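Local coordinates for protein-glutamine gamma-glutamyltransferase (Pseudomonas aeruginosa PAO1, PDB 6G49) that displays transglutaminase activity in its periplasmic domain, linking protein glutamine to lysine side chains, and is critical for the viability of the bacterium, at residues L49-E54 with T220-A225; V59-A64 with E69-R74; W86-Q91 with H141-Q146; Q202-A207 with R255-P260. All coordinates share one frame; numbering follows the deposited sequence. Where two conformers were deposited one is given.

Contact 1: residues L49-E54 with T220-A225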
loop_
_atom_site.group_PDB
_atom_site.type_symbol
_atom_site.label_atom_id
_atom_site.label_comp_id
_atom_site.label_asym_id
_atom_site.label_seq_id
_atom_site.Cartn_x
_atom_site.Cartn_y
_atom_site.Cartn_z
ATOM N N LEU A 49 8.584 -6.194 -10.637
ATOM C CA LEU A 49 7.472 -7.152 -10.528
ATOM C C LEU A 49 6.392 -6.936 -11.588
ATOM O O LEU A 49 5.691 -7.896 -11.984
ATOM C CB LEU A 49 6.803 -7.127 -9.128
ATOM C CG LEU A 49 7.621 -7.690 -7.963
ATOM C CD1 LEU A 49 6.874 -7.448 -6.625
ATOM C CD2 LEU A 49 7.929 -9.190 -8.091
ATOM N N GLY A 50 6.199 -5.700 -12.006
ATOM C CA GLY A 50 5.269 -5.344 -13.046
ATOM C C GLY A 50 5.567 -6.088 -14.340
ATOM O O GLY A 50 4.697 -6.104 -15.233
ATOM N N ARG A 51 6.819 -6.564 -14.452
ATOM C CA ARG A 51 7.347 -7.254 -15.623
ATOM C C ARG A 51 7.292 -8.777 -15.453
ATOM O O ARG A 51 7.696 -9.521 -16.372
ATOM C CB ARG A 51 8.746 -6.692 -15.953
ATOM C CG ARG A 51 8.671 -5.221 -16.364
ATOM C CD ARG A 51 9.926 -4.639 -16.999
ATOM N NE ARG A 51 11.072 -4.757 -16.112
ATOM C CZ ARG A 51 11.504 -3.807 -15.265
ATOM N NH1 ARG A 51 10.912 -2.625 -15.195
ATOM N NH2 ARG A 51 12.535 -4.053 -14.472
ATOM N N SER A 52 6.800 -9.302 -14.317
ATOM C CA SER A 52 6.704 -10.746 -14.054
ATOM C C SER A 52 5.244 -11.198 -14.170
ATOM O O SER A 52 4.328 -10.575 -13.593
ATOM C CB SER A 52 7.218 -11.151 -12.684
ATOM O OG SER A 52 6.977 -12.528 -12.422
ATOM N N ALA A 53 5.020 -12.307 -14.907
ATOM C CA ALA A 53 3.700 -12.940 -14.989
ATOM C C ALA A 53 3.603 -14.177 -14.117
ATOM O O ALA A 53 2.691 -15.034 -14.318
ATOM C CB ALA A 53 3.346 -13.243 -16.438
ATOM N N GLU A 54 4.483 -14.360 -13.130
ATOM C CA GLU A 54 4.345 -15.438 -12.258
ATOM C C GLU A 54 3.096 -15.248 -11.406
ATOM O O GLU A 54 2.721 -14.145 -11.037
ATOM C CB GLU A 54 5.594 -15.621 -11.408
ATOM C CG GLU A 54 6.743 -16.053 -12.300
ATOM C CD GLU A 54 7.945 -16.564 -11.569
ATOM O OE1 GLU A 54 8.384 -17.676 -11.898
ATOM O OE2 GLU A 54 8.379 -15.867 -10.677
ATOM N N THR A 220 4.529 4.501 -15.675
ATOM C CA THR A 220 5.317 3.666 -16.604
ATOM C C THR A 220 6.060 2.562 -15.823
ATOM O O THR A 220 6.553 2.784 -14.722
ATOM C CB THR A 220 6.271 4.555 -17.419
ATOM O OG1 THR A 220 7.111 3.734 -18.235
ATOM C CG2 THR A 220 7.184 5.411 -16.576
ATOM N N LEU A 221 6.262 1.440 -16.509
ATOM C CA LEU A 221 7.046 0.342 -16.024
ATOM C C LEU A 221 8.531 0.584 -16.288
ATOM O O LEU A 221 9.319 -0.218 -15.851
ATOM C CB LEU A 221 6.573 -0.931 -16.725
ATOM C CG LEU A 221 5.310 -1.545 -16.142
ATOM C CD1 LEU A 221 4.714 -2.609 -17.048
ATOM C CD2 LEU A 221 5.618 -2.151 -14.775
ATOM N N LYS A 222 8.888 1.669 -16.989
ATOM C CA LYS A 222 10.254 2.003 -17.278
ATOM C C LYS A 222 10.485 3.442 -16.907
ATOM O O LYS A 222 10.768 4.288 -17.731
ATOM C CB LYS A 222 10.583 1.676 -18.744
ATOM C CG LYS A 222 10.728 0.181 -19.022
ATOM C CD LYS A 222 11.751 -0.176 -20.095
ATOM C CE LYS A 222 12.563 -1.417 -19.771
ATOM N NZ LYS A 222 11.712 -2.550 -19.329
ATOM N N PRO A 223 10.387 3.766 -15.599
ATOM C CA PRO A 223 10.632 5.112 -15.145
ATOM C C PRO A 223 12.078 5.546 -15.321
ATOM O O PRO A 223 13.008 4.765 -15.166
ATOM C CB PRO A 223 10.342 5.091 -13.646
ATOM C CG PRO A 223 10.337 3.632 -13.259
ATOM C CD PRO A 223 10.137 2.806 -14.512
ATOM N N PRO A 224 12.280 6.834 -15.594
ATOM C CA PRO A 224 13.618 7.400 -15.664
ATOM C C PRO A 224 14.316 7.352 -14.296
ATOM O O PRO A 224 13.687 7.406 -13.231
ATOM C CB PRO A 224 13.434 8.853 -16.112
ATOM C CG PRO A 224 11.937 9.081 -16.224
ATOM C CD PRO A 224 11.222 7.804 -15.876
ATOM N N ALA A 225 15.633 7.176 -14.353
ATOM C CA ALA A 225 16.487 7.194 -13.181
ATOM C C ALA A 225 16.435 8.578 -12.519
ATOM O O ALA A 225 16.217 9.659 -13.147
ATOM C CB ALA A 225 17.892 6.806 -13.590
#
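Leu221 lays its CD2 methyl on the backbone of Gly50, with CD2 3.6 Å from Gly50 CA, while its other methyl, CD1, reaches Gly50 O at 3.9 Å. With no side chain on Gly50, the methyl rests directly on the backbone. A second approach comes from Arg51, whose guanidinium turns its edge to the backbone of Leu221 and brings NH1 to 3.0 Å from Leu221 O, with that oxygen in the guanidinium plane. The arginine reaches it by a bend at chi3 (-58°), which swings the guanidinium round at the end of an otherwise extended chain. Lys222 crosses the arginine chain at about a right angle, and its NZ lies 3.6 Å from Arg51 CD and 4.0 Å from Arg51 NE; two probably positive groups so close in an exposed spot would be expected to lean on solvent for screening. Further out, Lys222 N donates to Thr220 OG1 (3.0 Å), an ST turn that shapes the backbone leading into the lysine. Leu221 also touches Phe242, next to the predicted nucleophile Cys243, whose side chain is about 8 Å from that of Leu221. The contact thus joins the end of helix 45-50 to the loop between strand 218-219 and helix 230-238, near, without touching, the probable Cys-His-Asp site (Cys243, His287, Asp303) of a transglutaminase-like fold.

Contact 2: residues V59-A64 with E69-R74. With PO4 (phosphate ion), chain H.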
loop_
_atom_site.group_PDB
_atom_site.type_symbol
_atom_site.label_atom_id
_atom_site.label_comp_id
_atom_site.label_asym_id
_atom_site.label_seq_id
_atom_site.Cartn_x
_atom_site.Cartn_y
_atom_site.Cartn_z
ATOM N N VAL A 59 -7.964 -16.465 -5.535
ATOM C CA VAL A 59 -8.972 -16.101 -4.543
ATOM C C VAL A 59 -10.345 -16.514 -5.050
ATOM O O VAL A 59 -10.709 -16.211 -6.171
ATOM C CB VAL A 59 -8.986 -14.590 -4.224
ATOM C CG1 VAL A 59 -9.979 -14.265 -3.116
ATOM C CG2 VAL A 59 -7.654 -14.080 -3.830
ATOM N N ARG A 60 -11.141 -17.060 -4.143
ATOM C CA ARG A 60 -12.529 -17.410 -4.415
ATOM C C ARG A 60 -13.403 -16.748 -3.328
ATOM O O ARG A 60 -13.207 -17.006 -2.161
ATOM C CB ARG A 60 -12.714 -18.925 -4.413
ATOM C CG ARG A 60 -13.884 -19.426 -5.233
ATOM C CD ARG A 60 -13.811 -20.936 -5.434
ATOM N NE ARG A 60 -13.352 -21.352 -6.754
ATOM C CZ ARG A 60 -12.453 -22.305 -6.965
ATOM N NH1 ARG A 60 -11.888 -22.922 -5.947
ATOM N NH2 ARG A 60 -12.104 -22.643 -8.189
ATOM N N PHE A 61 -14.355 -15.902 -3.725
ATOM C CA PHE A 61 -15.219 -15.225 -2.793
ATOM C C PHE A 61 -16.466 -16.080 -2.498
ATOM O O PHE A 61 -16.923 -16.801 -3.414
ATOM C CB PHE A 61 -15.648 -13.882 -3.389
ATOM C CG PHE A 61 -14.589 -12.807 -3.214
ATOM C CD1 PHE A 61 -13.596 -12.609 -4.148
ATOM C CD2 PHE A 61 -14.607 -12.041 -2.064
ATOM C CE1 PHE A 61 -12.636 -11.616 -3.936
ATOM C CE2 PHE A 61 -13.672 -11.030 -1.864
ATOM C CZ PHE A 61 -12.701 -10.836 -2.815
ATOM N N GLU A 62 -16.999 -15.989 -1.271
ATOM C CA GLU A 62 -18.285 -16.671 -0.948
ATOM C C GLU A 62 -19.424 -16.102 -1.802
ATOM O O GLU A 62 -20.252 -16.874 -2.326
ATOM C CB GLU A 62 -18.548 -16.578 0.540
ATOM C CG GLU A 62 -17.658 -17.495 1.344
ATOM C CD GLU A 62 -18.142 -17.795 2.752
ATOM O OE1 GLU A 62 -19.239 -17.331 3.092
ATOM O OE2 GLU A 62 -17.392 -18.475 3.504
ATOM N N GLY A 63 -19.497 -14.783 -1.927
ATOM C CA GLY A 63 -20.530 -14.121 -2.754
ATOM C C GLY A 63 -19.980 -13.549 -4.045
ATOM O O GLY A 63 -19.055 -14.125 -4.637
ATOM N N ALA A 64 -20.514 -12.381 -4.435
ATOM C CA ALA A 64 -20.161 -11.719 -5.673
ATOM C C ALA A 64 -18.747 -11.138 -5.516
ATOM O O ALA A 64 -18.316 -10.803 -4.394
ATOM C CB ALA A 64 -21.163 -10.637 -6.004
ATOM N N GLU A 69 -12.014 -1.837 -7.965
ATOM C CA GLU A 69 -11.491 -0.665 -7.283
ATOM C C GLU A 69 -11.297 -0.966 -5.809
ATOM O O GLU A 69 -10.623 -0.234 -5.161
ATOM C CB GLU A 69 -12.471 0.523 -7.397
ATOM C CG GLU A 69 -12.965 0.700 -8.808
ATOM C CD GLU A 69 -14.205 -0.112 -9.161
ATOM O OE1 GLU A 69 -14.057 -1.084 -9.923
ATOM O OE2 GLU A 69 -15.304 0.217 -8.647
ATOM N N GLN A 70 -11.955 -2.006 -5.294
ATOM C CA GLN A 70 -11.860 -2.358 -3.927
ATOM C C GLN A 70 -10.795 -3.450 -3.677
ATOM O O GLN A 70 -10.624 -3.817 -2.526
ATOM C CB GLN A 70 -13.206 -2.913 -3.451
ATOM C CG GLN A 70 -14.245 -1.791 -3.375
ATOM C CD GLN A 70 -15.648 -2.241 -3.032
ATOM O OE1 GLN A 70 -15.879 -3.284 -2.414
ATOM N NE2 GLN A 70 -16.602 -1.420 -3.437
ATOM N N LEU A 71 -10.199 -4.033 -4.731
ATOM C CA LEU A 71 -9.357 -5.197 -4.590
ATOM C C LEU A 71 -7.911 -4.768 -4.297
ATOM O O LEU A 71 -6.984 -4.938 -5.097
ATOM C CB LEU A 71 -9.441 -6.036 -5.845
ATOM C CG LEU A 71 -10.832 -6.595 -6.134
ATOM C CD1 LEU A 71 -10.768 -7.445 -7.363
ATOM C CD2 LEU A 71 -11.362 -7.390 -4.954
ATOM N N TYR A 72 -7.753 -4.155 -3.139
ATOM C CA TYR A 72 -6.442 -3.818 -2.573
ATOM C C TYR A 72 -6.027 -4.891 -1.583
ATOM O O TYR A 72 -6.473 -4.922 -0.437
ATOM C CB TYR A 72 -6.467 -2.434 -1.910
ATOM C CG TYR A 72 -6.440 -1.318 -2.919
ATOM C CD1 TYR A 72 -7.582 -0.912 -3.574
ATOM C CD2 TYR A 72 -5.274 -0.609 -3.175
ATOM C CE1 TYR A 72 -7.543 0.096 -4.504
ATOM C CE2 TYR A 72 -5.226 0.434 -4.095
ATOM C CZ TYR A 72 -6.387 0.794 -4.756
ATOM O OH TYR A 72 -6.334 1.831 -5.629
ATOM N N TRP A 73 -5.146 -5.765 -2.049
ATOM C CA TRP A 73 -4.611 -6.892 -1.310
ATOM C C TRP A 73 -3.396 -6.464 -0.487
ATOM O O TRP A 73 -2.296 -6.394 -1.055
ATOM C CB TRP A 73 -4.280 -8.080 -2.215
ATOM C CG TRP A 73 -5.362 -8.465 -3.167
ATOM C CD1 TRP A 73 -5.443 -8.124 -4.476
ATOM C CD2 TRP A 73 -6.558 -9.223 -2.878
ATOM N NE1 TRP A 73 -6.609 -8.608 -5.027
ATOM C CE2 TRP A 73 -7.287 -9.286 -4.068
ATOM C CE3 TRP A 73 -7.042 -9.832 -1.723
ATOM C CZ2 TRP A 73 -8.520 -9.943 -4.137
ATOM C CZ3 TRP A 73 -8.256 -10.484 -1.790
ATOM C CH2 TRP A 73 -8.936 -10.544 -2.992
ATOM N N ARG A 74 -3.600 -6.118 0.783
ATOM C CA ARG A 74 -2.485 -5.706 1.654
ATOM C C ARG A 74 -1.588 -6.906 1.912
ATOM O O ARG A 74 -2.054 -8.009 2.230
ATOM C CB ARG A 74 -2.890 -5.119 3.008
ATOM C CG ARG A 74 -1.718 -4.671 3.890
ATOM C CD ARG A 74 -2.134 -4.059 5.237
ATOM N NE ARG A 74 -3.076 -2.963 5.110
ATOM C CZ ARG A 74 -2.940 -1.779 5.696
ATOM N NH1 ARG A 74 -1.982 -1.624 6.611
ATOM N NH2 ARG A 74 -3.729 -0.775 5.344
HETATM P P PO4 H . -9.741 -25.018 -10.070
HETATM O O1 PO4 H . -10.613 -24.422 -8.915
HETATM O O2 PO4 H . -9.916 -24.355 -11.424
HETATM O O3 PO4 H . -8.249 -25.096 -9.753
HETATM O O4 PO4 H . -10.062 -26.468 -10.429
#
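Trp73 and Val59 meet in a CH-pi contact: the CG2 methyl of Val59 stands over one face of the indole, 4.3 Å from the centroid of the six-membered ring and 27° off its normal. The valine rotamer, with CG1 anti to the backbone N (chi1 -176°), sends both methyls to the far end of the indole, and CG1 lies 3.9 Å from Trp73 CH2. Apolar packing adds Phe61, on the same strand as Val59; its side chain and that of Trp73 come from opposite directions, with Phe61 CZ 3.8 Å from Trp73 CH2. The same Phe61 CZ lies 4.3 Å from Leu71 CD2, so the phenyl tip touches both residues. Leu71 itself is the centre of an inverse gamma turn, and its carbonyl carbon sits 4.0 Å above the indole plane, offset toward the rim. No hydrogen bond joins the two segments; the polar end of the indole is satisfied by Gly269 O, which accepts from Trp73 NE1. Arg60 points elsewhere: its NH2 lies so close to O1 of a phosphate ion, probably from the crystallisation liquor, that the detail of that bond is doubtful; it also bonds to Gly276 O. Strand 55-61 lies between strands 107-113 and 278-282 in the six-stranded sheet, whereas strand 72-81 belongs to the larger antiparallel sheet. This largely buried apolar cluster therefore packs one sheet on the other, with Phe57, Tyr109 and Val281 around it.

Contact 3: residues W86-Q91 with H141-Q146. With PO4 (phosphate ion), chain F.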
loop_
_atom_site.group_PDB
_atom_site.type_symbol
_atom_site.label_atom_id
_atom_site.label_comp_id
_atom_site.label_asym_id
_atom_site.label_seq_id
_atom_site.Cartn_x
_atom_site.Cartn_y
_atom_site.Cartn_z
ATOM N N TRP A 86 12.045 2.475 1.089
ATOM C CA TRP A 86 11.078 2.275 2.123
ATOM C C TRP A 86 11.210 0.844 2.654
ATOM O O TRP A 86 11.512 -0.114 1.874
ATOM C CB TRP A 86 9.676 2.527 1.586
ATOM C CG TRP A 86 9.382 3.968 1.310
ATOM C CD1 TRP A 86 9.637 4.694 0.185
ATOM C CD2 TRP A 86 8.833 4.898 2.251
ATOM N NE1 TRP A 86 9.296 6.000 0.367
ATOM C CE2 TRP A 86 8.771 6.162 1.618
ATOM C CE3 TRP A 86 8.371 4.758 3.559
ATOM C CZ2 TRP A 86 8.247 7.286 2.239
ATOM C CZ3 TRP A 86 7.858 5.881 4.173
ATOM C CH2 TRP A 86 7.806 7.134 3.538
ATOM N N ALA A 87 11.082 0.682 3.981
ATOM C CA ALA A 87 11.314 -0.635 4.563
ATOM C C ALA A 87 10.400 -0.913 5.749
ATOM O O ALA A 87 9.967 -0.000 6.471
ATOM C CB ALA A 87 12.754 -0.807 5.019
ATOM N N GLN A 88 10.126 -2.191 5.900
ATOM C CA GLN A 88 9.341 -2.704 7.047
ATOM C C GLN A 88 10.109 -2.427 8.355
ATOM O O GLN A 88 11.341 -2.635 8.404
ATOM C CB GLN A 88 9.125 -4.225 6.919
ATOM C CG GLN A 88 8.281 -4.850 7.984
ATOM C CD GLN A 88 8.066 -6.331 7.738
ATOM O OE1 GLN A 88 9.027 -7.090 7.542
ATOM N NE2 GLN A 88 6.792 -6.675 7.657
ATOM N N ALA A 89 9.338 -2.031 9.349
ATOM C CA ALA A 89 9.800 -1.919 10.770
ATOM C C ALA A 89 9.308 -3.138 11.533
ATOM O O ALA A 89 8.314 -3.748 11.207
ATOM C CB ALA A 89 9.312 -0.639 11.350
ATOM N N PRO A 90 9.903 -3.453 12.694
ATOM C CA PRO A 90 9.290 -4.443 13.584
ATOM C C PRO A 90 7.910 -4.041 14.093
ATOM O O PRO A 90 7.655 -2.875 14.335
ATOM C CB PRO A 90 10.289 -4.541 14.735
ATOM C CG PRO A 90 11.548 -3.917 14.228
ATOM C CD PRO A 90 11.163 -2.888 13.166
ATOM N N GLN A 91 7.015 -5.023 14.338
ATOM C CA GLN A 91 5.620 -4.751 14.748
ATOM C C GLN A 91 5.325 -5.498 16.065
ATOM O O GLN A 91 6.090 -6.415 16.448
ATOM C CB GLN A 91 4.599 -5.209 13.685
ATOM C CG GLN A 91 4.815 -4.616 12.276
ATOM C CD GLN A 91 4.612 -3.114 12.237
ATOM O OE1 GLN A 91 3.789 -2.554 12.956
ATOM N NE2 GLN A 91 5.433 -2.437 11.446
ATOM N N HIS A 141 -1.209 -5.672 9.040
ATOM C CA HIS A 141 -0.828 -6.721 8.098
ATOM C C HIS A 141 -0.747 -8.045 8.861
ATOM O O HIS A 141 -0.547 -8.068 10.059
ATOM C CB HIS A 141 0.501 -6.377 7.398
ATOM C CG HIS A 141 1.716 -6.950 8.024
ATOM N ND1 HIS A 141 2.303 -6.370 9.116
ATOM C CD2 HIS A 141 2.493 -8.009 7.710
ATOM C CE1 HIS A 141 3.369 -7.081 9.466
ATOM N NE2 HIS A 141 3.509 -8.108 8.631
ATOM N N LEU A 142 -0.894 -9.127 8.100
ATOM C CA LEU A 142 -0.894 -10.485 8.628
ATOM C C LEU A 142 0.524 -11.071 8.565
ATOM O O LEU A 142 1.087 -11.225 7.504
ATOM C CB LEU A 142 -1.852 -11.309 7.738
ATOM C CG LEU A 142 -3.319 -10.927 7.764
ATOM C CD1 LEU A 142 -4.036 -11.667 6.656
ATOM C CD2 LEU A 142 -3.932 -11.249 9.108
ATOM N N GLN A 143 1.094 -11.382 9.735
ATOM C CA GLN A 143 2.428 -11.910 9.853
ATOM C C GLN A 143 2.292 -13.373 10.297
ATOM O O GLN A 143 1.731 -13.644 11.378
ATOM C CB GLN A 143 3.266 -11.113 10.865
ATOM C CG GLN A 143 4.745 -11.564 10.934
ATOM C CD GLN A 143 5.706 -10.822 9.994
ATOM O OE1 GLN A 143 5.353 -9.945 9.174
ATOM N NE2 GLN A 143 6.991 -11.173 10.079
ATOM N N ARG A 144 2.850 -14.262 9.506
ATOM C CA ARG A 144 2.935 -15.694 9.785
ATOM C C ARG A 144 4.231 -15.977 10.562
ATOM O O ARG A 144 5.205 -15.262 10.435
ATOM C CB ARG A 144 2.930 -16.456 8.471
ATOM C CG ARG A 144 2.639 -17.942 8.597
ATOM C CD ARG A 144 2.434 -18.505 7.198
ATOM N NE ARG A 144 2.171 -19.949 7.187
ATOM C CZ ARG A 144 3.050 -20.875 6.836
ATOM N NH1 ARG A 144 4.288 -20.561 6.513
ATOM N NH2 ARG A 144 2.672 -22.135 6.747
ATOM N N ARG A 145 4.221 -17.041 11.381
ATOM C CA ARG A 145 5.398 -17.309 12.206
ATOM C C ARG A 145 6.585 -17.764 11.336
ATOM O O ARG A 145 7.724 -17.556 11.734
ATOM C CB ARG A 145 5.057 -18.266 13.356
ATOM C CG ARG A 145 5.191 -17.638 14.742
ATOM C CD ARG A 145 4.346 -16.396 15.022
ATOM N NE ARG A 145 4.924 -15.108 14.599
ATOM C CZ ARG A 145 4.459 -13.901 14.938
ATOM N NH1 ARG A 145 5.012 -12.811 14.437
ATOM N NH2 ARG A 145 3.443 -13.785 15.776
ATOM N N GLN A 146 6.343 -18.362 10.170
ATOM C CA GLN A 146 7.371 -18.767 9.266
ATOM C C GLN A 146 7.030 -18.282 7.872
ATOM O O GLN A 146 5.842 -18.175 7.496
ATOM C CB GLN A 146 7.457 -20.294 9.232
ATOM C CG GLN A 146 7.930 -20.844 10.563
ATOM C CD GLN A 146 8.197 -22.312 10.390
ATOM O OE1 GLN A 146 7.276 -23.093 10.179
ATOM N NE2 GLN A 146 9.470 -22.667 10.415
HETATM P P PO4 F . 5.851 -23.748 5.466
HETATM O O1 PO4 F . 6.845 -23.125 6.442
HETATM O O2 PO4 F . 5.469 -22.831 4.312
HETATM O O3 PO4 F . 6.451 -24.931 4.726
HETATM O O4 PO4 F . 4.694 -24.197 6.362
HETATM O O HOH W 1 8.606 -9.747 8.067
#
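Gln88 reaches across to His141 and Gln143 with an almost straight chain. Its CB heads toward the other segment, CG is anti to the backbone N (chi1 -177°), and CD follows fully extended, so the amide at the tip does all the touching. There NE2 comes to 3.7 Å from His141 NE2 and 3.9 Å from Gln143 OE1, both beyond hydrogen-bonding range, while OE1 accepts from a water at 2.7 Å. That water in turn accepts from Gln143 NE2 at 2.9 Å, bridging the two amides. Gln143 OE1 is taken by His141 NE2, 2.7 Å away, in a bond close to the imidazole plane that uses an amide lone pair. ND1, the other ring nitrogen, is hydrogen-bonded to Asp139 OD1, so both nitrogens are held and the ring's rotation is fixed. Gln91 places CG 4.0 Å from His141 CE1 at the ring edge; its amide is perpendicular to the imidazole and is held by Glu79 OE1 (from NE2) and Ser138 OG (at OE1). The contact links the loop after strand 86-87 to the start of strand 142-144; the two strands belong to one antiparallel sheet but are not adjacent: strands 72-81 and 120-124 run between them, and Trp120 touches Gln88, His141 and Gln143.

Contact 4: residues Q202-A207 with R255-P260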
loop_
_atom_site.group_PDB
_atom_site.type_symbol
_atom_site.label_atom_id
_atom_site.label_comp_id
_atom_site.label_asym_id
_atom_site.label_seq_id
_atom_site.Cartn_x
_atom_site.Cartn_y
_atom_site.Cartn_z
ATOM N N GLN A 202 -7.300 16.076 5.773
ATOM C CA GLN A 202 -8.048 15.607 4.614
ATOM C C GLN A 202 -7.941 16.575 3.434
ATOM O O GLN A 202 -7.786 16.188 2.274
ATOM C CB GLN A 202 -9.508 15.329 4.952
ATOM C CG GLN A 202 -9.730 13.849 5.184
ATOM C CD GLN A 202 -11.155 13.511 5.538
ATOM O OE1 GLN A 202 -12.105 14.102 5.022
ATOM N NE2 GLN A 202 -11.300 12.550 6.432
ATOM N N ALA A 203 -7.969 17.873 3.733
ATOM C CA ALA A 203 -7.753 18.898 2.758
ATOM C C ALA A 203 -6.326 18.891 2.208
ATOM O O ALA A 203 -6.126 19.195 0.988
ATOM C CB ALA A 203 -8.052 20.262 3.385
ATOM N N LEU A 204 -5.322 18.631 3.059
ATOM C CA LEU A 204 -3.979 18.633 2.567
ATOM C C LEU A 204 -3.797 17.434 1.594
ATOM O O LEU A 204 -3.172 17.562 0.524
ATOM C CB LEU A 204 -3.025 18.561 3.757
ATOM C CG LEU A 204 -1.587 18.937 3.462
ATOM C CD1 LEU A 204 -0.865 19.442 4.688
ATOM C CD2 LEU A 204 -0.788 17.765 2.852
ATOM N N VAL A 205 -4.265 16.271 2.030
ATOM C CA VAL A 205 -4.203 15.048 1.206
ATOM C C VAL A 205 -4.874 15.330 -0.145
ATOM O O VAL A 205 -4.338 14.994 -1.221
ATOM C CB VAL A 205 -4.865 13.884 1.941
ATOM C CG1 VAL A 205 -5.160 12.721 0.975
ATOM C CG2 VAL A 205 -3.952 13.444 3.072
ATOM N N ALA A 206 -6.063 15.929 -0.126
ATOM C CA ALA A 206 -6.755 16.262 -1.418
ATOM C C ALA A 206 -5.923 17.187 -2.299
ATOM O O ALA A 206 -5.858 16.979 -3.511
ATOM C CB ALA A 206 -8.130 16.841 -1.136
ATOM N N ALA A 207 -5.256 18.189 -1.720
ATOM C CA ALA A 207 -4.470 19.118 -2.487
ATOM C C ALA A 207 -3.274 18.389 -3.127
ATOM O O ALA A 207 -2.894 18.638 -4.308
ATOM C CB ALA A 207 -4.030 20.278 -1.616
ATOM N N ARG A 255 4.472 13.166 5.650
ATOM C CA ARG A 255 5.233 13.139 6.861
ATOM C C ARG A 255 5.910 14.493 7.059
ATOM O O ARG A 255 5.987 14.992 8.234
ATOM C CB ARG A 255 6.340 12.110 6.807
ATOM C CG ARG A 255 5.834 10.675 6.889
ATOM C CD ARG A 255 6.965 9.717 7.110
ATOM N NE ARG A 255 6.464 8.339 7.287
ATOM C CZ ARG A 255 7.154 7.294 7.647
ATOM N NH1 ARG A 255 8.470 7.342 7.836
ATOM N NH2 ARG A 255 6.482 6.143 7.881
ATOM N N ALA A 256 6.410 15.084 5.976
ATOM C CA ALA A 256 7.101 16.394 6.077
ATOM C C ALA A 256 6.105 17.487 6.451
ATOM O O ALA A 256 6.558 18.532 7.005
ATOM C CB ALA A 256 7.873 16.709 4.835
ATOM N N ALA A 257 4.823 17.314 6.193
ATOM C CA ALA A 257 3.763 18.240 6.559
ATOM C C ALA A 257 3.199 17.936 7.961
ATOM O O ALA A 257 2.210 18.513 8.349
ATOM C CB ALA A 257 2.631 18.181 5.578
ATOM N N GLY A 258 3.746 16.948 8.663
ATOM C CA GLY A 258 3.316 16.602 10.016
ATOM C C GLY A 258 2.130 15.658 10.095
ATOM O O GLY A 258 1.544 15.549 11.137
ATOM N N ILE A 259 1.849 14.897 9.015
ATOM C CA ILE A 259 0.749 13.942 8.943
ATOM C C ILE A 259 1.376 12.552 8.985
ATOM O O ILE A 259 2.161 12.225 8.085
ATOM C CB ILE A 259 -0.119 14.140 7.673
ATOM C CG1 ILE A 259 -0.741 15.535 7.648
ATOM C CG2 ILE A 259 -1.177 13.036 7.608
ATOM C CD1 ILE A 259 -1.490 15.898 6.415
ATOM N N PRO A 260 1.087 11.703 10.002
ATOM C CA PRO A 260 1.684 10.370 10.029
ATOM C C PRO A 260 1.167 9.587 8.810
ATOM O O PRO A 260 -0.016 9.669 8.491
ATOM C CB PRO A 260 1.200 9.771 11.350
ATOM C CG PRO A 260 0.790 10.994 12.168
ATOM C CD PRO A 260 0.175 11.934 11.152
#
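A Schellman motif closes helix 243-256, and the chain just beyond it packs on helix 201-214 through one leucine. Leu204 points at this turn, and its CD1 methyl touches two partners, 3.8 Å from Ala257 CB and 4.0 Å from Ile259 CD1. The leucine sets CG anti to its own amide nitrogen (chi1 -164°), which carries the methyls out from the helix toward the turn. Ile259 slides past Leu204 in the opposite direction, and its CD1 also lies 4.1 Å from Leu204 CB and 4.1 Å from Leu204 CD2; one isoleucine methyl thus meets the leucine along much of its length. In Ile259, CG1 is placed beside the backbone N (chi1 -61°) and the chain then runs extended, which is how CD1 reaches so far. Gly258, with positive phi (85°), is the first residue to leave the helix, and its N bonds back to Arg255 O at 3.0 Å; Ala257 and Ile259 on its two sides both point toward helix 201-214. All contacts across the interface are apolar and buried. Leu254 touches both Leu204 and Ile259, while Leu194 of helix 185-197 also packs on Leu204 and Tyr292 of strand 286-294 on Ile259. This is hydrophobic packing of a helix against a glycine-terminated helix end, within the transglutaminase-like part of the chain, away from the predicted catalytic residues.

Contacts 2 and 3 come in series along the chain, both nested inside the long loop closed by contact 1, while contacts 1 and 4 interleave. Centres lie 22 to 29 Å apart, so the four are spread through the periplasmic domain, though contacts 2 and 3, and 3 and 4, touch at their edges. Contacts 2 and 3 share the large antiparallel sheet, where strands 72-81 and 86-87 are neighbours, and they meet at Arg74 CD and His141 CA. Contact 3 touches contact 4 through Trp86 against Arg255, tying the sheet to helix 243-256, which begins with the predicted nucleophile Cys243. Contact 1 joins the N-terminal and transglutaminase-like parts directly, consistent with the two packing against each other near the predicted active site.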